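Local coordinates for Ras-related protein Rab-21 (Homo sapiens, PDB 1YZT) that belongs to the Rab branch of the Ras-like small G proteins and holds phosphoaminophosphonic acid-guanylate ester and a magnesium ion in a P-loop nucleotide pocket, at residues Glu28-Lys33 and Gly132-Leu137; Lys22-Gly27 and Arg91-Ala96; Phe57-Leu62 and Asn70-Asp75. All coordinates share one frame; numbering follows the deposited sequence.

In the fold
All three contacts draw on one six-stranded mixed sheet of the Ras-like fold. Contact 1 is buried at the nucleotide pocket, where the P-loop meets the end of strand 127-133 and the loop after it, mostly through side-chain donors and backbone carbonyls. Contact 2, partly buried, pairs strand 19-26 in parallel with the start of strand 95-101, with a long salt bridge, Lys22 to Asp92, at one end. Contact 3 lies at the surface, an antiparallel hairpin on the sheet's edge whose bonds are regular backbone pairs. Contacts 2 and 3 meet where strands 19-26 and 67-75 run side by side, Trp74 bonding with Val23 and Leu25. Contacts 1 and 2 join where Lys33 NZ reaches Gly27 O.

Contact 1: Glu28-Lys33 and Gly132-Leu137; sequences EGCVGK and GNKIDL. With GNP (phosphoaminophosphonic acid-guanylate ester), chain D.
Two consecutive carbonyls of the P-loop, those of Cys30 and Val31, are taken up by two consecutive side chains, Lys134 and Asn133. Asn133 ND2 lies 3.0 Å from Val31 O, in the carbonyl plane on a lone pair, with a nearly straight N-H (166°). The other end of this amide, OD1, is held by Thr162 OG1 and Ala164 N, so both ends are gripped and its rotation is fixed. The Lys134 side chain, extended beyond CG, passes the guanine of GNP with CG nearest C6 and CD nearest N3 and C4 (3.7 Å), and this brings NZ to Cys30 O at 2.9 Å, nearly head-on to the carbonyl, and to the ribose O4' at 3.0 Å. Asp136 completes the base recognition: OD1 accepts from GNP N1 (2.7 Å) and OD2 from N2 (2.6 Å), as in the NKxD motif of this family, while Ser163 also bonds OD1. At the phosphates, Lys33 NZ bonds O1B, O3G and also the carbonyl of Gly27, Lys33 N and Gly32 N add to O1B, and Gly29 O accepts from N3B. The P-loop connects strand 19-26 to helix 33-42, with Val31 packed on strand 95-101 and helix 105-122, while Asn133 ends strand 127-133.

Contact 2: Lys22-Gly27 and Arg91-Ala96; sequences KVVLLG and RDSNGA
Lys22 O accepts from Asn94 N and, more weakly, from Gly95 N in a parallel strand pairing of the central sheet of the Ras-like fold. Asn94 N lies 2.8 Å from Lys22 O, in the carbonyl plane, and Gly95 N is 3.4 Å from the same oxygen. One carbonyl thus receives two successive amides where the chain enters strand 95-101. Further along, Val24 N donates to Gly95 O at 3.2 Å with the donor tilted from the carbonyl plane, and Val23 pairs with Gly95 and Val24 with Ala96.

Outside this ladder, the Lys22 side chain is fully stretched, with CG anti to the backbone N (chi1 -177°), and crosses the Asp92 side chain at about a right angle. NZ forms a long, weak salt bridge with Asp92 OD2, 3.4 Å away. Trp74 of the neighbouring strand gives Lys22 a second partner through a cation-pi interaction.

The packing divides between the two faces of the sheet. Val23 lies on the face covered by helix 170-183, where it touches Leu177 and Met181; Val24 and Ala96 lie on the other, where Leu118 of helix 105-122 packs on Ala96. Val24 CG1, set between its own N and carbonyl carbon, approaches Ala96 CB to 3.9 Å and has Ser93 OG as its next neighbour at 4.1 Å.

Contact 3: Phe57-Leu62 and Asn70-Asp75; sequences FLTKKL and NLAIWD
Phe57 and Trp74 lie side by side and point the same way, with the methylene of one placed over the indole of the other. Phe57 CB sits 3.4 Å from the centroid of the Trp74 five-membered ring and only 16° off its normal, a CH-pi contact over the face. The phenyl CG lies between the backbone N and carbonyl carbon (chi1 79°), and the ring leans out past the six-membered part of the indole. The two rings meet obliquely, their planes at 33°, with Phe57 CD2 3.8 Å from both CZ2 and CH2 of Trp74.

Thr59, Ala72, Lys61 and Asn70 share this face. Thr59 and Asn70 cross at a slant, CG2 of Thr59 lying 4.1 Å from CB of Asn70. The Lys61 chain, extended beyond CG, runs alongside the Asn70 side chain and brings its CG within 3.6 Å of OD1.

Leu58, Lys60, Leu71 and Ile73 occupy the opposite face. Here Ile73 CD1 reaches the CB of Lys60 at 4.2 Å, while the rest of that lysine leads away to a cation-pi partner, Tyr40 of helix 33-42. Leu71 and Ile73 pack against Phe174 of helix 170-183 and against strand 19-26.

These orientations follow from the antiparallel hairpin of strands 56-64 and 67-75. Leu58 and Ile73 form one hydrogen-bonded pair, with Ile73 N on Leu58 O at 2.8 Å; the next joins Lys60 N to Leu71 O and Leu71 N to Lys60 O, each 2.7 Å.

The chemistry therefore differs across the sheet: backbone bonds fix the register, on one face Leu71 and Ile73 pack on the helices while the amino end of Lys60 meets Tyr40, and the other face carries aromatic and polar side chains. On that face the Phe57-Trp74 contact is probably dispersive, with a CH-pi component.

Contact 1: Glu28-Lys33 and Gly132-Leu137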
loop_
_atom_site.group_PDB
_atom_site.type_symbol
_atom_site.label_atom_id
_atom_site.label_comp_id
_atom_site.label_asym_id
_atom_site.label_seq_id
_atom_site.Cartn_x
_atom_site.Cartn_y
_atom_site.Cartn_z
ATOM N N GLU A 28 0.645 6.133 8.624
ATOM C CA GLU A 28 0.311 7.247 9.490
ATOM C C GLU A 28 -0.938 8.017 9.074
ATOM O O GLU A 28 -1.489 7.808 7.990
ATOM C CB GLU A 28 1.512 8.187 9.579
ATOM C CG GLU A 28 2.673 7.560 10.319
ATOM C CD GLU A 28 2.341 7.386 11.779
ATOM O OE1 GLU A 28 2.462 8.378 12.524
ATOM O OE2 GLU A 28 1.923 6.271 12.168
ATOM N N GLY A 29 -1.381 8.910 9.955
ATOM C CA GLY A 29 -2.664 9.589 9.783
ATOM C C GLY A 29 -2.876 10.472 8.549
ATOM O O GLY A 29 -4.013 10.770 8.220
ATOM N N CYS A 30 -1.820 10.921 7.873
ATOM C CA CYS A 30 -2.010 11.824 6.722
ATOM C C CYS A 30 -1.428 11.322 5.391
ATOM O O CYS A 30 -1.204 12.112 4.467
ATOM C CB CYS A 30 -1.445 13.218 7.041
ATOM S SG CYS A 30 -1.999 14.514 5.868
ATOM N N VAL A 31 -1.233 10.011 5.264
ATOM C CA VAL A 31 -0.469 9.477 4.136
ATOM C C VAL A 31 -1.300 9.162 2.881
ATOM O O VAL A 31 -0.742 9.112 1.781
ATOM C CB VAL A 31 0.373 8.241 4.534
ATOM C CG1 VAL A 31 1.280 8.583 5.715
ATOM C CG2 VAL A 31 -0.508 7.024 4.828
ATOM N N GLY A 32 -2.605 8.924 3.050
ATOM C CA GLY A 32 -3.511 8.706 1.918
ATOM C C GLY A 32 -3.998 7.278 1.685
ATOM O O GLY A 32 -4.262 6.879 0.551
ATOM N N LYS A 33 -4.127 6.508 2.757
ATOM C CA LYS A 33 -4.551 5.116 2.666
ATOM C C LYS A 33 -5.928 5.013 2.031
ATOM O O LYS A 33 -6.110 4.289 1.053
ATOM C CB LYS A 33 -4.587 4.463 4.051
ATOM C CG LYS A 33 -3.245 4.384 4.755
ATOM C CD LYS A 33 -3.377 3.742 6.154
ATOM C CE LYS A 33 -4.200 4.570 7.137
ATOM N NZ LYS A 33 -3.553 5.865 7.454
ATOM N N GLY A 132 5.436 5.095 -1.402
ATOM C CA GLY A 132 5.578 6.536 -1.310
ATOM C C GLY A 132 4.454 7.176 -2.083
ATOM O O GLY A 132 4.488 7.195 -3.316
ATOM N N ASN A 133 3.441 7.650 -1.355
ATOM C CA ASN A 133 2.287 8.340 -1.944
ATOM C C ASN A 133 2.512 9.857 -2.006
ATOM O O ASN A 133 3.418 10.397 -1.354
ATOM C CB ASN A 133 0.998 8.023 -1.158
ATOM C CG ASN A 133 -0.280 8.480 -1.890
ATOM O OD1 ASN A 133 -0.446 8.256 -3.089
ATOM N ND2 ASN A 133 -1.190 9.097 -1.151
ATOM N N LYS A 134 1.681 10.522 -2.806
ATOM C CA LYS A 134 1.727 11.977 -3.004
ATOM C C LYS A 134 2.884 12.414 -3.886
ATOM O O LYS A 134 3.453 13.478 -3.661
ATOM C CB LYS A 134 1.782 12.752 -1.687
ATOM C CG LYS A 134 0.828 12.269 -0.632
ATOM C CD LYS A 134 0.438 13.380 0.299
ATOM C CE LYS A 134 -0.426 12.846 1.410
ATOM N NZ LYS A 134 -0.937 13.928 2.284
ATOM N N ILE A 135 3.194 11.624 -4.918
ATOM C CA ILE A 135 4.312 11.948 -5.822
ATOM C C ILE A 135 4.006 13.166 -6.692
ATOM O O ILE A 135 4.894 13.713 -7.320
ATOM C CB ILE A 135 4.761 10.730 -6.669
ATOM C CG1 ILE A 135 3.649 10.261 -7.628
ATOM C CG2 ILE A 135 5.237 9.608 -5.734
ATOM C CD1 ILE A 135 4.102 9.282 -8.658
ATOM N N ASP A 136 2.747 13.598 -6.694
ATOM C CA ASP A 136 2.369 14.884 -7.250
ATOM C C ASP A 136 3.062 16.058 -6.528
ATOM O O ASP A 136 3.346 17.071 -7.148
ATOM C CB ASP A 136 0.831 15.053 -7.280
ATOM C CG ASP A 136 0.169 14.894 -5.913
ATOM O OD1 ASP A 136 0.091 13.748 -5.406
ATOM O OD2 ASP A 136 -0.308 15.906 -5.352
ATOM N N LEU A 137 3.352 15.892 -5.230
ATOM C CA LEU A 137 4.073 16.887 -4.410
ATOM C C LEU A 137 5.605 16.663 -4.414
ATOM O O LEU A 137 6.287 16.877 -3.406
ATOM C CB LEU A 137 3.531 16.860 -2.966
ATOM C CG LEU A 137 2.019 17.067 -2.786
ATOM C CD1 LEU A 137 1.600 17.005 -1.327
ATOM C CD2 LEU A 137 1.577 18.393 -3.370
HETATM P PG GNP D . -6.484 8.164 8.328
HETATM O O1G GNP D . -6.851 9.277 9.287
HETATM O O2G GNP D . -7.732 7.448 7.875
HETATM O O3G GNP D . -5.506 7.318 9.070
HETATM N N3B GNP D . -5.725 8.828 7.059
HETATM P PB GNP D . -5.504 8.204 5.586
HETATM O O1B GNP D . -4.184 7.546 5.430
HETATM O O2B GNP D . -6.684 7.351 5.289
HETATM O O3A GNP D . -5.428 9.429 4.584
HETATM P PA GNP D . -6.477 10.102 3.640
HETATM O O1A GNP D . -6.672 9.275 2.418
HETATM O O2A GNP D . -7.707 10.525 4.328
HETATM O "O5'" GNP D . -5.825 11.423 3.089
HETATM C "C5'" GNP D . -5.194 12.367 3.970
HETATM C "C4'" GNP D . -4.876 13.669 3.239
HETATM O "O4'" GNP D . -3.871 13.399 2.227
HETATM C "C3'" GNP D . -6.066 14.304 2.529
HETATM O "O3'" GNP D . -6.092 15.725 2.668
HETATM C "C2'" GNP D . -5.854 13.875 1.085
HETATM O "O2'" GNP D . -6.419 14.713 0.092
HETATM C "C1'" GNP D . -4.338 13.907 1.001
HETATM N N9 GNP D . -3.808 13.055 -0.047
HETATM C C8 GNP D . -3.980 11.704 -0.145
HETATM N N7 GNP D . -3.389 11.201 -1.176
HETATM C C5 GNP D . -2.782 12.282 -1.808
HETATM C C6 GNP D . -2.009 12.344 -2.995
HETATM O O6 GNP D . -1.669 11.435 -3.765
HETATM N N1 GNP D . -1.580 13.641 -3.256
HETATM C C2 GNP D . -1.872 14.746 -2.496
HETATM N N2 GNP D . -1.385 15.901 -2.937
HETATM N N3 GNP D . -2.615 14.717 -1.405
HETATM C C4 GNP D . -3.032 13.447 -1.121
#

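Contact 2: Lys22-Gly27 and Arg91-Ala96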
loop_
_atom_site.group_PDB
_atom_site.type_symbol
_atom_site.label_atom_id
_atom_site.label_comp_id
_atom_site.label_asym_id
_atom_site.label_seq_id
_atom_site.Cartn_x
_atom_site.Cartn_y
_atom_site.Cartn_z
ATOM N N LYS A 22 -6.228 -11.411 0.873
ATOM C CA LYS A 22 -6.544 -10.336 1.780
ATOM C C LYS A 22 -5.325 -9.444 1.861
ATOM O O LYS A 22 -4.208 -9.908 2.128
ATOM C CB LYS A 22 -6.872 -10.869 3.166
ATOM C CG LYS A 22 -7.282 -9.775 4.149
ATOM C CD LYS A 22 -7.786 -10.346 5.462
ATOM C CE LYS A 22 -7.587 -9.317 6.565
ATOM N NZ LYS A 22 -7.994 -9.771 7.908
ATOM N N VAL A 23 -5.553 -8.162 1.619
ATOM C CA VAL A 23 -4.514 -7.147 1.664
ATOM C C VAL A 23 -4.945 -6.011 2.607
ATOM O O VAL A 23 -6.100 -5.579 2.566
ATOM C CB VAL A 23 -4.262 -6.658 0.220
ATOM C CG1 VAL A 23 -4.038 -5.175 0.139
ATOM C CG2 VAL A 23 -3.140 -7.459 -0.410
ATOM N N VAL A 24 -4.011 -5.547 3.447
ATOM C CA VAL A 24 -4.261 -4.472 4.408
ATOM C C VAL A 24 -3.430 -3.216 4.124
ATOM O O VAL A 24 -2.244 -3.318 3.769
ATOM C CB VAL A 24 -4.007 -4.952 5.861
ATOM C CG1 VAL A 24 -2.526 -5.128 6.146
ATOM C CG2 VAL A 24 -4.628 -3.999 6.867
ATOM N N LEU A 25 -4.062 -2.046 4.263
ATOM C CA LEU A 25 -3.368 -0.759 4.148
ATOM C C LEU A 25 -3.075 -0.168 5.510
ATOM O O LEU A 25 -3.973 -0.030 6.360
ATOM C CB LEU A 25 -4.147 0.255 3.314
ATOM C CG LEU A 25 -3.866 0.149 1.816
ATOM C CD1 LEU A 25 -4.654 -0.980 1.230
ATOM C CD2 LEU A 25 -4.169 1.455 1.109
ATOM N N LEU A 26 -1.815 0.200 5.692
ATOM C CA LEU A 26 -1.303 0.677 6.966
ATOM C C LEU A 26 -0.434 1.893 6.732
ATOM O O LEU A 26 0.156 2.056 5.662
ATOM C CB LEU A 26 -0.449 -0.409 7.636
ATOM C CG LEU A 26 -1.165 -1.702 7.953
ATOM C CD1 LEU A 26 -0.169 -2.805 8.224
ATOM C CD2 LEU A 26 -2.125 -1.495 9.106
ATOM N N GLY A 27 -0.355 2.747 7.738
ATOM C CA GLY A 27 0.435 3.970 7.624
ATOM C C GLY A 27 -0.125 5.069 8.493
ATOM O O GLY A 27 -1.243 4.972 9.001
ATOM N N ARG A 91 -2.712 -11.159 10.846
ATOM C CA ARG A 91 -2.314 -12.579 10.784
ATOM C C ARG A 91 -2.915 -13.325 9.582
ATOM O O ARG A 91 -2.389 -14.336 9.108
ATOM C CB ARG A 91 -2.742 -13.249 12.083
ATOM C CG ARG A 91 -2.091 -14.567 12.324
ATOM C CD ARG A 91 -2.371 -15.063 13.725
ATOM N NE ARG A 91 -1.918 -16.437 13.878
ATOM C CZ ARG A 91 -1.964 -17.121 15.018
ATOM N NH1 ARG A 91 -2.472 -16.579 16.127
ATOM N NH2 ARG A 91 -1.515 -18.373 15.047
ATOM N N ASP A 92 -4.021 -12.766 9.108
ATOM C CA ASP A 92 -4.839 -13.258 8.014
ATOM C C ASP A 92 -4.315 -12.845 6.622
ATOM O O ASP A 92 -4.592 -13.486 5.597
ATOM C CB ASP A 92 -6.227 -12.608 8.203
ATOM C CG ASP A 92 -7.344 -13.571 8.022
ATOM O OD1 ASP A 92 -7.064 -14.774 7.816
ATOM O OD2 ASP A 92 -8.509 -13.128 8.103
ATOM N N SER A 93 -3.577 -11.749 6.593
ATOM C CA SER A 93 -3.255 -11.069 5.345
ATOM C C SER A 93 -2.235 -11.803 4.481
ATOM O O SER A 93 -1.274 -12.376 4.979
ATOM C CB SER A 93 -2.754 -9.652 5.648
ATOM O OG SER A 93 -3.602 -9.020 6.590
ATOM N N ASN A 94 -2.453 -11.769 3.173
ATOM C CA ASN A 94 -1.481 -12.290 2.218
ATOM C C ASN A 94 -0.521 -11.195 1.752
ATOM O O ASN A 94 0.514 -11.460 1.139
ATOM C CB ASN A 94 -2.214 -12.918 1.039
ATOM C CG ASN A 94 -3.219 -13.964 1.480
ATOM O OD1 ASN A 94 -2.857 -15.041 1.962
ATOM N ND2 ASN A 94 -4.471 -13.645 1.348
ATOM N N GLY A 95 -0.856 -9.951 2.056
ATOM C CA GLY A 95 -0.049 -8.824 1.622
ATOM C C GLY A 95 -0.394 -7.600 2.425
ATOM O O GLY A 95 -1.501 -7.490 2.953
ATOM N N ALA A 96 0.559 -6.672 2.510
ATOM C CA ALA A 96 0.394 -5.456 3.304
ATOM C C ALA A 96 0.986 -4.294 2.531
ATOM O O ALA A 96 2.083 -4.410 1.977
ATOM C CB ALA A 96 1.066 -5.587 4.667
#

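Contact 3: Phe57-Leu62 and Asn70-Asp75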
loop_
_atom_site.group_PDB
_atom_site.type_symbol
_atom_site.label_atom_id
_atom_site.label_comp_id
_atom_site.label_asym_id
_atom_site.label_seq_id
_atom_site.Cartn_x
_atom_site.Cartn_y
_atom_site.Cartn_z
ATOM N N PHE A 57 -13.533 -3.195 4.245
ATOM C CA PHE A 57 -12.992 -3.878 3.069
ATOM C C PHE A 57 -13.794 -3.590 1.796
ATOM O O PHE A 57 -14.968 -3.253 1.852
ATOM C CB PHE A 57 -12.940 -5.388 3.314
ATOM C CG PHE A 57 -14.260 -6.071 3.147
ATOM C CD1 PHE A 57 -14.613 -6.636 1.930
ATOM C CD2 PHE A 57 -15.168 -6.124 4.205
ATOM C CE1 PHE A 57 -15.852 -7.239 1.766
ATOM C CE2 PHE A 57 -16.403 -6.733 4.045
ATOM C CZ PHE A 57 -16.755 -7.282 2.825
ATOM N N LEU A 58 -13.144 -3.741 0.652
ATOM C CA LEU A 58 -13.838 -3.827 -0.643
ATOM C C LEU A 58 -13.131 -4.899 -1.463
ATOM O O LEU A 58 -11.926 -5.126 -1.306
ATOM C CB LEU A 58 -13.821 -2.481 -1.409
ATOM C CG LEU A 58 -14.674 -1.287 -0.935
ATOM C CD1 LEU A 58 -14.226 -0.006 -1.602
ATOM C CD2 LEU A 58 -16.170 -1.463 -1.205
ATOM N N THR A 59 -13.868 -5.554 -2.351
ATOM C CA THR A 59 -13.288 -6.615 -3.148
ATOM C C THR A 59 -13.122 -6.202 -4.612
ATOM O O THR A 59 -14.084 -5.832 -5.294
ATOM C CB THR A 59 -14.100 -7.916 -3.036
ATOM O OG1 THR A 59 -14.066 -8.354 -1.676
ATOM C CG2 THR A 59 -13.523 -9.013 -3.973
ATOM N N LYS A 60 -11.876 -6.275 -5.064
ATOM C CA LYS A 60 -11.517 -6.017 -6.444
ATOM C C LYS A 60 -11.386 -7.369 -7.120
ATOM O O LYS A 60 -10.786 -8.297 -6.581
ATOM C CB LYS A 60 -10.199 -5.236 -6.516
ATOM C CG LYS A 60 -9.649 -5.035 -7.905
ATOM C CD LYS A 60 -10.451 -4.009 -8.677
ATOM C CE LYS A 60 -9.875 -3.807 -10.043
ATOM N NZ LYS A 60 -10.494 -2.716 -10.797
ATOM N N LYS A 61 -11.985 -7.481 -8.297
ATOM C CA LYS A 61 -11.858 -8.675 -9.115
ATOM C C LYS A 61 -10.941 -8.392 -10.311
ATOM O O LYS A 61 -11.089 -7.373 -10.986
ATOM C CB LYS A 61 -13.239 -9.149 -9.560
ATOM C CG LYS A 61 -14.124 -9.467 -8.382
ATOM C CD LYS A 61 -15.499 -9.814 -8.810
ATOM C CE LYS A 61 -16.184 -10.702 -7.780
ATOM N NZ LYS A 61 -17.635 -10.799 -8.100
ATOM N N LEU A 62 -9.985 -9.296 -10.516
ATOM C CA LEU A 62 -8.978 -9.213 -11.577
ATOM C C LEU A 62 -8.816 -10.597 -12.202
ATOM O O LEU A 62 -8.993 -11.622 -11.533
ATOM C CB LEU A 62 -7.596 -8.790 -11.036
ATOM C CG LEU A 62 -7.383 -7.353 -10.549
ATOM C CD1 LEU A 62 -6.065 -7.217 -9.828
ATOM C CD2 LEU A 62 -7.458 -6.357 -11.674
ATOM N N ASN A 70 -9.880 -12.653 -6.483
ATOM C CA ASN A 70 -10.669 -11.780 -5.612
ATOM C C ASN A 70 -9.723 -11.144 -4.598
ATOM O O ASN A 70 -9.104 -11.833 -3.780
ATOM C CB ASN A 70 -11.780 -12.564 -4.893
ATOM C CG ASN A 70 -12.761 -13.194 -5.859
ATOM O OD1 ASN A 70 -13.064 -12.620 -6.883
ATOM N ND2 ASN A 70 -13.246 -14.396 -5.540
ATOM N N LEU A 71 -9.588 -9.828 -4.677
ATOM C CA LEU A 71 -8.661 -9.097 -3.813
ATOM C C LEU A 71 -9.489 -8.300 -2.824
ATOM O O LEU A 71 -10.184 -7.360 -3.222
ATOM C CB LEU A 71 -7.801 -8.158 -4.646
ATOM C CG LEU A 71 -6.972 -7.091 -3.941
ATOM C CD1 LEU A 71 -5.916 -7.733 -3.068
ATOM C CD2 LEU A 71 -6.347 -6.160 -5.001
ATOM N N ALA A 72 -9.432 -8.710 -1.554
ATOM C CA ALA A 72 -10.067 -7.996 -0.460
ATOM C C ALA A 72 -9.099 -6.941 0.047
ATOM O O ALA A 72 -8.030 -7.263 0.555
ATOM C CB ALA A 72 -10.444 -8.947 0.645
ATOM N N ILE A 73 -9.459 -5.678 -0.145
ATOM C CA ILE A 73 -8.605 -4.562 0.248
ATOM C C ILE A 73 -9.148 -3.937 1.528
ATOM O O ILE A 73 -10.225 -3.357 1.530
ATOM C CB ILE A 73 -8.568 -3.485 -0.826
ATOM C CG1 ILE A 73 -8.133 -4.082 -2.161
ATOM C CG2 ILE A 73 -7.625 -2.330 -0.388
ATOM C CD1 ILE A 73 -8.383 -3.144 -3.366
ATOM N N TRP A 74 -8.398 -4.080 2.616
ATOM C CA TRP A 74 -8.786 -3.542 3.908
ATOM C C TRP A 74 -8.100 -2.203 4.194
ATOM O O TRP A 74 -6.885 -2.102 4.226
ATOM C CB TRP A 74 -8.513 -4.554 5.028
ATOM C CG TRP A 74 -9.459 -5.714 5.008
ATOM C CD1 TRP A 74 -9.426 -6.800 4.163
ATOM C CD2 TRP A 74 -10.588 -5.917 5.867
ATOM N NE1 TRP A 74 -10.448 -7.663 4.460
ATOM C CE2 TRP A 74 -11.184 -7.146 5.491
ATOM C CE3 TRP A 74 -11.153 -5.183 6.917
ATOM C CZ2 TRP A 74 -12.321 -7.648 6.122
ATOM C CZ3 TRP A 74 -12.279 -5.683 7.545
ATOM C CH2 TRP A 74 -12.851 -6.909 7.147
ATOM N N ASP A 75 -8.911 -1.170 4.356
ATOM C CA ASP A 75 -8.459 0.130 4.792
ATOM C C ASP A 75 -8.519 0.081 6.321
ATOM O O ASP A 75 -9.357 -0.641 6.873
ATOM C CB ASP A 75 -9.401 1.191 4.223
ATOM C CG ASP A 75 -8.892 2.605 4.398
ATOM O OD1 ASP A 75 -7.759 2.803 4.892
ATOM O OD2 ASP A 75 -9.658 3.519 4.029
#